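PDB 3EFE: ThiJ/pfpI family protein from Bacillus anthracis, which is of unestablished function but belongs to the DJ-1/PfpI family, whose glutaminase-like fold is shared by chaperones, proteases and glyoxalase-like enzymes. Local coordinates for residues D[9-19]-D[45-56]; D[67-78]-D[93-101]. All blocks are in the same frame, centred on the assembly; numbering follows the deposited sequence.

From the N terminus, strand 8-11 leads through a turn into helix 18-30 and on to strand 43-47; interaction 1 closes this beta-alpha-beta unit and continues along 53-56. Interaction 2 follows in series, opening only after the first has closed: the loop 67-76 and strand 77-80 meet helix 92-104, which leads on to strand 107-111. The two neither nest nor cross, yet they touch. Strands 8-11 and 77-80 are neighbours in the central sheet, with Phe9 N 2.6 Å from Leu77 O, a probable hydrogen bond. Phe9 also packs on Leu72, and Tyr11 on Ile94, so one face of strand 8-11 meets both parts of interaction 2.

Interaction 1: residues D[9-19]-D[45-56]; sequences FLYVFNTMSDW and TVGANKEMITTM
The first beta-alpha-beta unit of the central sheet is closed here, with strands 9-11 and 45-47 parallel neighbours. Val46 grips the other strand at both its backbone ends: its N donates to Leu10 O (2.9 Å) and its O accepts from Val12 N. CG1 of Val46 lies against Phe9 CD1 at 3.7 Å, on the same side of the sheet as Tyr11. On the other side, Val12 CG1 rests on Thr45 CB. Past the strands a water takes over, donating to Val12 O and accepting from Ala48 N. Ile53 then runs CD1 up to Met16 SD, its side chain roughly perpendicular to that of Met16. A type II turn, Phe13 to Met16, presents Thr15 N to Thr54 O in a nearly straight bond (2.8 Å, 173°), and Met56 N reaches Met16 O. With OG1 set between its own backbone N and carbonyl carbon (chi1 68°), Thr55 donates to the syn lone pair of Asp18 OD1 at 2.7 Å; Asp18 OD2 accepts from Gly57 N, so both carboxylate oxygens are held. The extended Met56 brings SD to the edge of the Trp19 ring, 3.7 Å from CZ3, a Met-aromatic contact. Trp19 NE1 bonds Gly166 O, and its ring meets Tyr23 of the second subunit. Strand 77-80 flanks strand 8-11 on the side away from 43-47, while Tyr21 of helix 18-30 packs on Leu10, Met16 and Thr55.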
loop_
_atom_site.group_PDB
_atom_site.type_symbol
_atom_site.label_atom_id
_atom_site.label_comp_id
_atom_site.label_asym_id
_atom_site.label_seq_id
_atom_site.Cartn_x
_atom_site.Cartn_y
_atom_site.Cartn_z
ATOM N N PHE D 9 15.031 3.978 6.008
ATOM C CA PHE D 9 15.372 3.510 4.652
ATOM C C PHE D 9 14.361 2.521 4.147
ATOM O O PHE D 9 13.950 1.645 4.884
ATOM C CB PHE D 9 16.749 2.861 4.655
ATOM C CG PHE D 9 17.847 3.830 4.996
ATOM C CD1 PHE D 9 18.236 4.798 4.079
ATOM C CD2 PHE D 9 18.461 3.781 6.209
ATOM C CE1 PHE D 9 19.224 5.668 4.345
ATOM C CE2 PHE D 9 19.490 4.709 6.528
ATOM C CZ PHE D 9 19.850 5.657 5.552
ATOM N N LEU D 10 13.934 2.673 2.892
ATOM C CA LEU D 10 13.187 1.610 2.252
ATOM C C LEU D 10 14.022 1.082 1.115
ATOM O O LEU D 10 14.291 1.765 0.117
ATOM C CB LEU D 10 11.847 2.147 1.747
ATOM C CG LEU D 10 10.975 1.182 0.938
ATOM C CD1 LEU D 10 10.330 0.100 1.855
ATOM C CD2 LEU D 10 9.999 1.944 0.021
ATOM N N TYR D 11 14.386 -0.171 1.201
ATOM C CA TYR D 11 15.006 -0.854 0.040
ATOM C C TYR D 11 14.032 -1.027 -1.114
ATOM O O TYR D 11 12.968 -1.677 -0.970
ATOM C CB TYR D 11 15.627 -2.166 0.512
ATOM C CG TYR D 11 16.395 -2.920 -0.549
ATOM C CD1 TYR D 11 17.525 -2.365 -1.164
ATOM C CD2 TYR D 11 16.008 -4.204 -0.911
ATOM C CE1 TYR D 11 18.227 -3.093 -2.143
ATOM C CE2 TYR D 11 16.704 -4.925 -1.836
ATOM C CZ TYR D 11 17.804 -4.360 -2.474
ATOM O OH TYR D 11 18.457 -5.115 -3.442
ATOM N N VAL D 12 14.398 -0.437 -2.251
ATOM C CA VAL D 12 13.582 -0.458 -3.491
ATOM C C VAL D 12 14.235 -1.321 -4.590
ATOM O O VAL D 12 15.432 -1.211 -4.846
ATOM C CB VAL D 12 13.179 1.046 -3.996
ATOM C CG1 VAL D 12 12.375 1.748 -2.895
ATOM C CG2 VAL D 12 14.358 1.851 -4.400
ATOM N N PHE D 13 13.430 -2.209 -5.186
ATOM C CA PHE D 13 13.872 -3.218 -6.202
ATOM C C PHE D 13 12.741 -3.599 -7.112
ATOM O O PHE D 13 11.579 -3.535 -6.724
ATOM C CB PHE D 13 14.455 -4.491 -5.597
ATOM C CG PHE D 13 13.559 -5.162 -4.588
ATOM C CD1 PHE D 13 12.808 -6.249 -4.942
ATOM C CD2 PHE D 13 13.490 -4.688 -3.269
ATOM C CE1 PHE D 13 11.999 -6.842 -4.045
ATOM C CE2 PHE D 13 12.669 -5.265 -2.359
ATOM C CZ PHE D 13 11.920 -6.352 -2.736
ATOM N N ASN D 14 13.095 -4.031 -8.331
ATOM C CA ASN D 14 12.095 -4.431 -9.283
ATOM C C ASN D 14 11.271 -5.492 -8.639
ATOM O O ASN D 14 11.841 -6.418 -8.075
ATOM C CB ASN D 14 12.697 -5.067 -10.527
ATOM C CG ASN D 14 13.341 -4.067 -11.480
ATOM O OD1 ASN D 14 14.375 -4.389 -12.036
ATOM N ND2 ASN D 14 12.752 -2.878 -11.677
ATOM N N THR D 15 9.942 -5.354 -8.739
ATOM C CA THR D 15 9.023 -6.376 -8.274
ATOM C C THR D 15 8.545 -6.124 -6.833
ATOM O O THR D 15 7.753 -6.901 -6.329
ATOM C CB THR D 15 9.674 -7.834 -8.373
ATOM O OG1 THR D 15 9.560 -8.355 -9.734
ATOM C CG2 THR D 15 9.058 -8.748 -7.449
ATOM N N MET D 16 9.021 -5.059 -6.151
ATOM C CA MET D 16 8.607 -4.895 -4.727
ATOM C C MET D 16 7.095 -4.820 -4.644
ATOM O O MET D 16 6.411 -4.212 -5.484
ATOM C CB MET D 16 9.305 -3.740 -4.025
ATOM C CG MET D 16 9.199 -2.317 -4.651
ATOM S SD MET D 16 10.124 -1.060 -3.833
ATOM C CE MET D 16 9.819 -1.475 -2.337
ATOM N N SER D 17 6.577 -5.532 -3.672
ATOM C CA SER D 17 5.123 -5.624 -3.400
ATOM C C SER D 17 4.538 -4.352 -2.716
ATOM O O SER D 17 4.793 -4.138 -1.564
ATOM C CB SER D 17 4.915 -6.847 -2.519
ATOM O OG SER D 17 5.357 -8.024 -3.210
ATOM N N ASP D 18 3.721 -3.590 -3.443
ATOM C CA ASP D 18 3.215 -2.267 -3.065
ATOM C C ASP D 18 2.368 -2.225 -1.817
ATOM O O ASP D 18 2.414 -1.238 -1.052
ATOM C CB ASP D 18 2.345 -1.667 -4.191
ATOM C CG ASP D 18 3.101 -1.572 -5.542
ATOM O OD1 ASP D 18 3.345 -0.469 -6.051
ATOM O OD2 ASP D 18 3.449 -2.617 -6.071
ATOM N N TRP D 19 1.607 -3.285 -1.588
ATOM C CA TRP D 19 0.656 -3.262 -0.508
ATOM C C TRP D 19 1.381 -3.452 0.808
ATOM O O TRP D 19 0.812 -3.204 1.842
ATOM C CB TRP D 19 -0.455 -4.266 -0.721
ATOM C CG TRP D 19 -0.046 -5.609 -0.522
ATOM C CD1 TRP D 19 -0.105 -6.303 0.635
ATOM C CD2 TRP D 19 0.541 -6.466 -1.485
ATOM N NE1 TRP D 19 0.385 -7.505 0.462
ATOM C CE2 TRP D 19 0.821 -7.649 -0.829
ATOM C CE3 TRP D 19 0.931 -6.309 -2.833
ATOM C CZ2 TRP D 19 1.416 -8.736 -1.460
ATOM C CZ3 TRP D 19 1.485 -7.373 -3.470
ATOM C CH2 TRP D 19 1.752 -8.578 -2.778
ATOM N N THR D 45 14.599 6.218 -0.064
ATOM C CA THR D 45 14.591 4.973 -0.828
ATOM C C THR D 45 16.050 4.576 -1.209
ATOM O O THR D 45 16.812 5.418 -1.672
ATOM C CB THR D 45 13.621 4.994 -2.055
ATOM O OG1 THR D 45 14.034 5.945 -2.999
ATOM C CG2 THR D 45 12.199 5.302 -1.642
ATOM N N VAL D 46 16.436 3.318 -0.944
ATOM C CA VAL D 46 17.775 2.837 -1.320
ATOM C C VAL D 46 17.717 1.639 -2.265
ATOM O O VAL D 46 17.024 0.704 -2.030
ATOM C CB VAL D 46 18.749 2.577 -0.143
ATOM C CG1 VAL D 46 18.092 2.442 1.213
ATOM C CG2 VAL D 46 19.597 1.371 -0.456
ATOM N N GLY D 47 18.401 1.747 -3.395
ATOM C CA GLY D 47 18.378 0.754 -4.454
ATOM C C GLY D 47 19.652 -0.016 -4.357
ATOM O O GLY D 47 20.591 0.430 -3.638
ATOM N N ALA D 48 19.699 -1.170 -5.040
ATOM C CA ALA D 48 20.974 -1.920 -5.192
ATOM C C ALA D 48 21.956 -1.017 -5.924
ATOM O O ALA D 48 23.145 -1.092 -5.675
ATOM C CB ALA D 48 20.802 -3.269 -5.952
ATOM N N ASN D 49 21.417 -0.181 -6.817
ATOM C CA ASN D 49 22.107 0.836 -7.540
ATOM C C ASN D 49 21.060 1.922 -7.916
ATOM O O ASN D 49 19.903 1.804 -7.552
ATOM C CB ASN D 49 22.659 0.232 -8.793
ATOM C CG ASN D 49 21.556 -0.250 -9.718
ATOM O OD1 ASN D 49 20.461 0.339 -9.804
ATOM N ND2 ASN D 49 21.837 -1.326 -10.428
ATOM N N LYS D 50 21.464 2.942 -8.689
ATOM C CA LYS D 50 20.678 4.164 -8.923
ATOM C C LYS D 50 19.637 4.015 -10.013
ATOM O O LYS D 50 18.848 4.921 -10.258
ATOM C CB LYS D 50 21.622 5.345 -9.191
ATOM C CG LYS D 50 22.462 5.711 -7.922
ATOM C CD LYS D 50 22.464 7.251 -7.494
ATOM C CE LYS D 50 21.056 7.813 -7.048
ATOM N NZ LYS D 50 19.893 7.548 -8.067
ATOM N N GLU D 51 19.632 2.839 -10.642
ATOM C CA GLU D 51 18.663 2.472 -11.675
ATOM C C GLU D 51 17.248 2.523 -11.091
ATOM O O GLU D 51 16.983 2.095 -9.937
ATOM C CB GLU D 51 18.907 1.051 -12.262
ATOM C CG GLU D 51 20.213 0.767 -13.120
ATOM C CD GLU D 51 20.337 -0.785 -13.584
ATOM O OE1 GLU D 51 19.548 -1.657 -13.097
ATOM O OE2 GLU D 51 21.255 -1.128 -14.408
ATOM N N MET D 52 16.359 3.064 -11.915
ATOM C CA MET D 52 14.933 2.998 -11.702
ATOM C C MET D 52 14.477 1.574 -11.641
ATOM O O MET D 52 14.988 0.677 -12.383
ATOM C CB MET D 52 14.212 3.771 -12.824
ATOM C CG MET D 52 14.461 5.300 -12.646
ATOM S SD MET D 52 13.130 6.345 -13.145
ATOM C CE MET D 52 12.001 5.844 -11.879
ATOM N N ILE D 53 13.529 1.365 -10.733
ATOM C CA ILE D 53 12.911 0.080 -10.421
ATOM C C ILE D 53 11.447 0.248 -10.735
ATOM O O ILE D 53 10.954 1.354 -10.867
ATOM C CB ILE D 53 13.193 -0.331 -8.957
ATOM C CG1 ILE D 53 12.394 0.476 -7.911
ATOM C CG2 ILE D 53 14.660 -0.096 -8.661
ATOM C CD1 ILE D 53 10.982 0.055 -7.662
ATOM N N THR D 54 10.768 -0.859 -10.935
ATOM C CA THR D 54 9.344 -0.920 -11.254
ATOM C C THR D 54 8.680 -1.836 -10.162
ATOM O O THR D 54 9.108 -2.988 -9.937
ATOM C CB THR D 54 9.153 -1.542 -12.640
ATOM O OG1 THR D 54 9.865 -0.773 -13.617
ATOM C CG2 THR D 54 7.645 -1.574 -13.036
ATOM N N THR D 55 7.698 -1.328 -9.448
ATOM C CA THR D 55 7.063 -2.153 -8.405
ATOM C C THR D 55 6.282 -3.265 -9.053
ATOM O O THR D 55 6.099 -3.219 -10.221
ATOM C CB THR D 55 6.177 -1.310 -7.418
ATOM O OG1 THR D 55 5.049 -0.802 -8.101
ATOM C CG2 THR D 55 6.984 -0.142 -6.798
ATOM N N MET D 56 5.865 -4.296 -8.306
ATOM C CA MET D 56 4.831 -5.241 -8.777
ATOM C C MET D 56 3.598 -4.578 -9.326
ATOM O O MET D 56 3.002 -5.119 -10.234
ATOM C CB MET D 56 4.423 -6.243 -7.658
ATOM C CG MET D 56 3.494 -7.454 -8.099
ATOM S SD MET D 56 3.038 -8.402 -6.671
ATOM C CE MET D 56 1.786 -9.408 -7.354
HETATM O O HOH W 1 17.599 -1.853 -6.679
#

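Interaction 2: residues D[67-78]-D[93-101]; sequences LDECTLESKDLL and PILERIGQA
Arg97 and Leu67 lie side by side pointing opposite ways, the arginine reaching from its helix to the loop backbone, the leucine from the loop to the helix. Bent at chi2 and chi3 (-90° and -36°), the Arg97 chain turns the edge of its guanidinium to two carbonyls. NH2 donates to Cys70 O at 3.2 Å, the oxygen lying near the guanidinium plane but the donor standing above the carbonyl plane. NH1 adds weak bonds to the same oxygen and to Leu67 O (3.1 Å), which also accepts from Cys70 N within the type I turn 67-70. Leu67, with CG anti to the backbone N (chi1 -176°), pushes CD2 against the helix backbone, tightly at 3.3 Å from Ile94 CA, while CD1 lies beside Ile94 CG1. Further along, Leu72 CB meets Ala101 CB at 3.9 Å, and CD2 of Leu72 lies obliquely against the guanidinium. Leu78 lies athwart Ile98, its CD2 3.9 Å from Ile98 CG1. This Leu78 contact is the helix-on-sheet packing of the beta-alpha-beta crossover 77-80, 92-104, 107-111, and the loop 67-76 before it lies along the same helix, in the Rossmann-like, three-layer DJ-1/PfpI fold.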
loop_
_atom_site.group_PDB
_atom_site.type_symbol
_atom_site.label_atom_id
_atom_site.label_comp_id
_atom_site.label_asym_id
_atom_site.label_seq_id
_atom_site.Cartn_x
_atom_site.Cartn_y
_atom_site.Cartn_z
ATOM N N LEU D 67 22.934 1.483 -2.596
ATOM C CA LEU D 67 23.359 0.837 -1.352
ATOM C C LEU D 67 24.700 1.371 -0.860
ATOM O O LEU D 67 24.869 1.599 0.324
ATOM C CB LEU D 67 23.419 -0.676 -1.526
ATOM C CG LEU D 67 23.770 -1.505 -0.279
ATOM C CD1 LEU D 67 22.937 -1.100 0.952
ATOM C CD2 LEU D 67 23.645 -3.035 -0.594
ATOM N N ASP D 68 25.657 1.577 -1.758
ATOM C CA ASP D 68 26.965 2.173 -1.406
ATOM C C ASP D 68 26.885 3.454 -0.597
ATOM O O ASP D 68 27.523 3.570 0.434
ATOM C CB ASP D 68 27.722 2.550 -2.660
ATOM C CG ASP D 68 28.579 1.445 -3.174
ATOM O OD1 ASP D 68 28.769 0.445 -2.414
ATOM O OD2 ASP D 68 29.059 1.596 -4.346
ATOM N N GLU D 69 26.112 4.407 -1.109
ATOM C CA GLU D 69 25.868 5.719 -0.492
ATOM C C GLU D 69 25.185 5.677 0.881
ATOM O O GLU D 69 25.023 6.686 1.486
ATOM C CB GLU D 69 25.012 6.554 -1.454
ATOM C CG GLU D 69 25.772 7.135 -2.665
ATOM C CD GLU D 69 24.900 7.310 -3.945
ATOM O OE1 GLU D 69 23.686 7.043 -3.912
ATOM O OE2 GLU D 69 25.437 7.720 -5.006
ATOM N N CYS D 70 24.817 4.501 1.384
ATOM C CA CYS D 70 23.945 4.386 2.547
ATOM C C CYS D 70 24.707 3.908 3.736
ATOM O O CYS D 70 25.479 2.976 3.611
ATOM C CB CYS D 70 22.836 3.355 2.235
ATOM S SG CYS D 70 21.905 2.767 3.685
ATOM N N THR D 71 24.451 4.504 4.893
ATOM C CA THR D 71 25.059 4.097 6.165
ATOM C C THR D 71 23.951 3.680 7.113
ATOM O O THR D 71 22.985 4.414 7.290
ATOM C CB THR D 71 25.855 5.271 6.828
ATOM O OG1 THR D 71 26.761 5.808 5.862
ATOM C CG2 THR D 71 26.661 4.817 8.093
ATOM N N LEU D 72 24.086 2.485 7.693
ATOM C CA LEU D 72 23.101 1.967 8.635
ATOM C C LEU D 72 23.721 2.073 10.007
ATOM O O LEU D 72 24.852 1.680 10.210
ATOM C CB LEU D 72 22.689 0.509 8.293
ATOM C CG LEU D 72 21.564 0.178 7.272
ATOM C CD1 LEU D 72 20.604 1.380 6.913
ATOM C CD2 LEU D 72 22.127 -0.477 6.008
ATOM N N GLU D 73 22.971 2.623 10.950
ATOM C CA GLU D 73 23.502 3.062 12.240
ATOM C C GLU D 73 22.546 2.604 13.318
ATOM O O GLU D 73 21.408 2.236 13.015
ATOM C CB GLU D 73 23.649 4.592 12.290
ATOM C CG GLU D 73 24.983 5.148 11.745
ATOM C CD GLU D 73 24.890 6.659 11.337
ATOM O OE1 GLU D 73 24.043 7.412 11.907
ATOM O OE2 GLU D 73 25.652 7.098 10.424
ATOM N N SER D 74 23.015 2.616 14.574
ATOM C CA SER D 74 22.235 2.062 15.651
ATOM C C SER D 74 20.972 2.860 15.571
ATOM O O SER D 74 20.998 4.068 15.316
ATOM C CB SER D 74 22.919 2.226 17.025
ATOM O OG SER D 74 22.422 1.276 18.010
ATOM N N LYS D 75 19.860 2.174 15.739
ATOM C CA LYS D 75 18.528 2.782 15.702
ATOM C C LYS D 75 18.031 3.437 14.376
ATOM O O LYS D 75 16.931 4.023 14.394
ATOM C CB LYS D 75 18.370 3.771 16.817
ATOM C CG LYS D 75 18.920 3.356 18.166
ATOM C CD LYS D 75 18.634 1.916 18.620
ATOM C CE LYS D 75 19.319 1.620 20.029
ATOM N NZ LYS D 75 20.780 2.113 20.178
ATOM N N ASP D 76 18.770 3.326 13.246
ATOM C CA ASP D 76 18.196 3.703 11.940
ATOM C C ASP D 76 17.079 2.699 11.709
ATOM O O ASP D 76 16.979 1.715 12.424
ATOM C CB ASP D 76 19.241 3.686 10.797
ATOM C CG ASP D 76 20.133 5.001 10.743
ATOM O OD1 ASP D 76 19.696 5.999 11.369
ATOM O OD2 ASP D 76 21.216 5.046 10.061
ATOM N N LEU D 77 16.217 2.965 10.751
ATOM C CA LEU D 77 15.186 1.983 10.323
ATOM C C LEU D 77 15.453 1.564 8.894
ATOM O O LEU D 77 15.589 2.430 8.004
ATOM C CB LEU D 77 13.718 2.510 10.479
ATOM C CG LEU D 77 12.539 1.632 9.883
ATOM C CD1 LEU D 77 12.236 0.312 10.684
ATOM C CD2 LEU D 77 11.250 2.529 9.734
ATOM N N LEU D 78 15.511 0.246 8.688
ATOM C CA LEU D 78 15.573 -0.354 7.327
ATOM C C LEU D 78 14.379 -1.257 7.032
ATOM O O LEU D 78 14.247 -2.285 7.633
ATOM C CB LEU D 78 16.839 -1.176 7.134
ATOM C CG LEU D 78 17.071 -1.824 5.759
ATOM C CD1 LEU D 78 17.182 -0.822 4.611
ATOM C CD2 LEU D 78 18.309 -2.765 5.834
ATOM N N PRO D 93 24.577 -8.163 -1.830
ATOM C CA PRO D 93 25.260 -7.126 -1.075
ATOM C C PRO D 93 24.421 -6.525 0.094
ATOM O O PRO D 93 24.929 -6.457 1.211
ATOM C CB PRO D 93 25.607 -6.093 -2.151
ATOM C CG PRO D 93 25.479 -6.791 -3.415
ATOM C CD PRO D 93 24.424 -7.794 -3.239
ATOM N N ILE D 94 23.153 -6.157 -0.126
ATOM C CA ILE D 94 22.344 -5.668 0.999
ATOM C C ILE D 94 22.165 -6.725 2.061
ATOM O O ILE D 94 22.130 -6.425 3.246
ATOM C CB ILE D 94 20.951 -5.021 0.626
ATOM C CG1 ILE D 94 20.567 -4.001 1.738
ATOM C CG2 ILE D 94 19.876 -6.088 0.296
ATOM C CD1 ILE D 94 19.286 -3.313 1.640
ATOM N N LEU D 95 22.114 -7.972 1.656
ATOM C CA LEU D 95 21.822 -9.050 2.589
ATOM C C LEU D 95 23.044 -9.266 3.483
ATOM O O LEU D 95 22.903 -9.690 4.645
ATOM C CB LEU D 95 21.399 -10.273 1.789
ATOM C CG LEU D 95 20.065 -11.038 1.951
ATOM C CD1 LEU D 95 18.907 -10.338 2.590
ATOM C CD2 LEU D 95 19.686 -11.613 0.599
ATOM N N GLU D 96 24.234 -8.886 2.996
ATOM C CA GLU D 96 25.462 -9.009 3.793
ATOM C C GLU D 96 25.503 -7.910 4.813
ATOM O O GLU D 96 25.735 -8.169 6.011
ATOM C CB GLU D 96 26.703 -9.062 2.898
ATOM C CG GLU D 96 26.692 -10.420 2.049
ATOM C CD GLU D 96 27.860 -10.628 1.008
ATOM O OE1 GLU D 96 28.655 -9.661 0.724
ATOM O OE2 GLU D 96 27.933 -11.753 0.428
ATOM N N ARG D 97 25.184 -6.708 4.331
ATOM C CA ARG D 97 25.128 -5.454 5.098
ATOM C C ARG D 97 24.110 -5.509 6.171
ATOM O O ARG D 97 24.231 -4.796 7.113
ATOM C CB ARG D 97 24.709 -4.284 4.197
ATOM C CG ARG D 97 25.589 -3.983 2.980
ATOM C CD ARG D 97 26.716 -2.990 3.241
ATOM N NE ARG D 97 26.318 -1.948 4.180
ATOM C CZ ARG D 97 25.922 -0.701 3.889
ATOM N NH1 ARG D 97 25.907 -0.213 2.658
ATOM N NH2 ARG D 97 25.570 0.082 4.892
ATOM N N ILE D 98 23.073 -6.312 5.981
ATOM C CA ILE D 98 21.972 -6.420 6.938
ATOM C C ILE D 98 22.500 -7.104 8.179
ATOM O O ILE D 98 22.027 -6.849 9.311
ATOM C CB ILE D 98 20.717 -7.215 6.352
ATOM C CG1 ILE D 98 19.871 -6.315 5.449
ATOM C CG2 ILE D 98 19.825 -7.770 7.465
ATOM C CD1 ILE D 98 19.199 -7.029 4.200
ATOM N N GLY D 99 23.460 -8.001 7.955
ATOM C CA GLY D 99 24.084 -8.738 9.030
ATOM C C GLY D 99 24.777 -7.813 9.972
ATOM O O GLY D 99 24.646 -7.987 11.178
ATOM N N GLN D 100 25.508 -6.842 9.409
ATOM C CA GLN D 100 26.257 -5.831 10.191
ATOM C C GLN D 100 25.281 -4.843 10.812
ATOM O O GLN D 100 25.389 -4.532 11.996
ATOM C CB GLN D 100 27.223 -4.990 9.319
ATOM C CG GLN D 100 28.114 -5.765 8.309
ATOM C CD GLN D 100 28.637 -4.859 7.156
ATOM O OE1 GLN D 100 28.967 -5.350 6.040
ATOM N NE2 GLN D 100 28.679 -3.524 7.412
ATOM N N ALA D 101 24.358 -4.321 9.986
ATOM C CA ALA D 101 23.301 -3.443 10.487
ATOM C C ALA D 101 22.720 -4.031 11.741
ATOM O O ALA D 101 22.572 -3.342 12.699
ATOM C CB ALA D 101 22.201 -3.228 9.452
#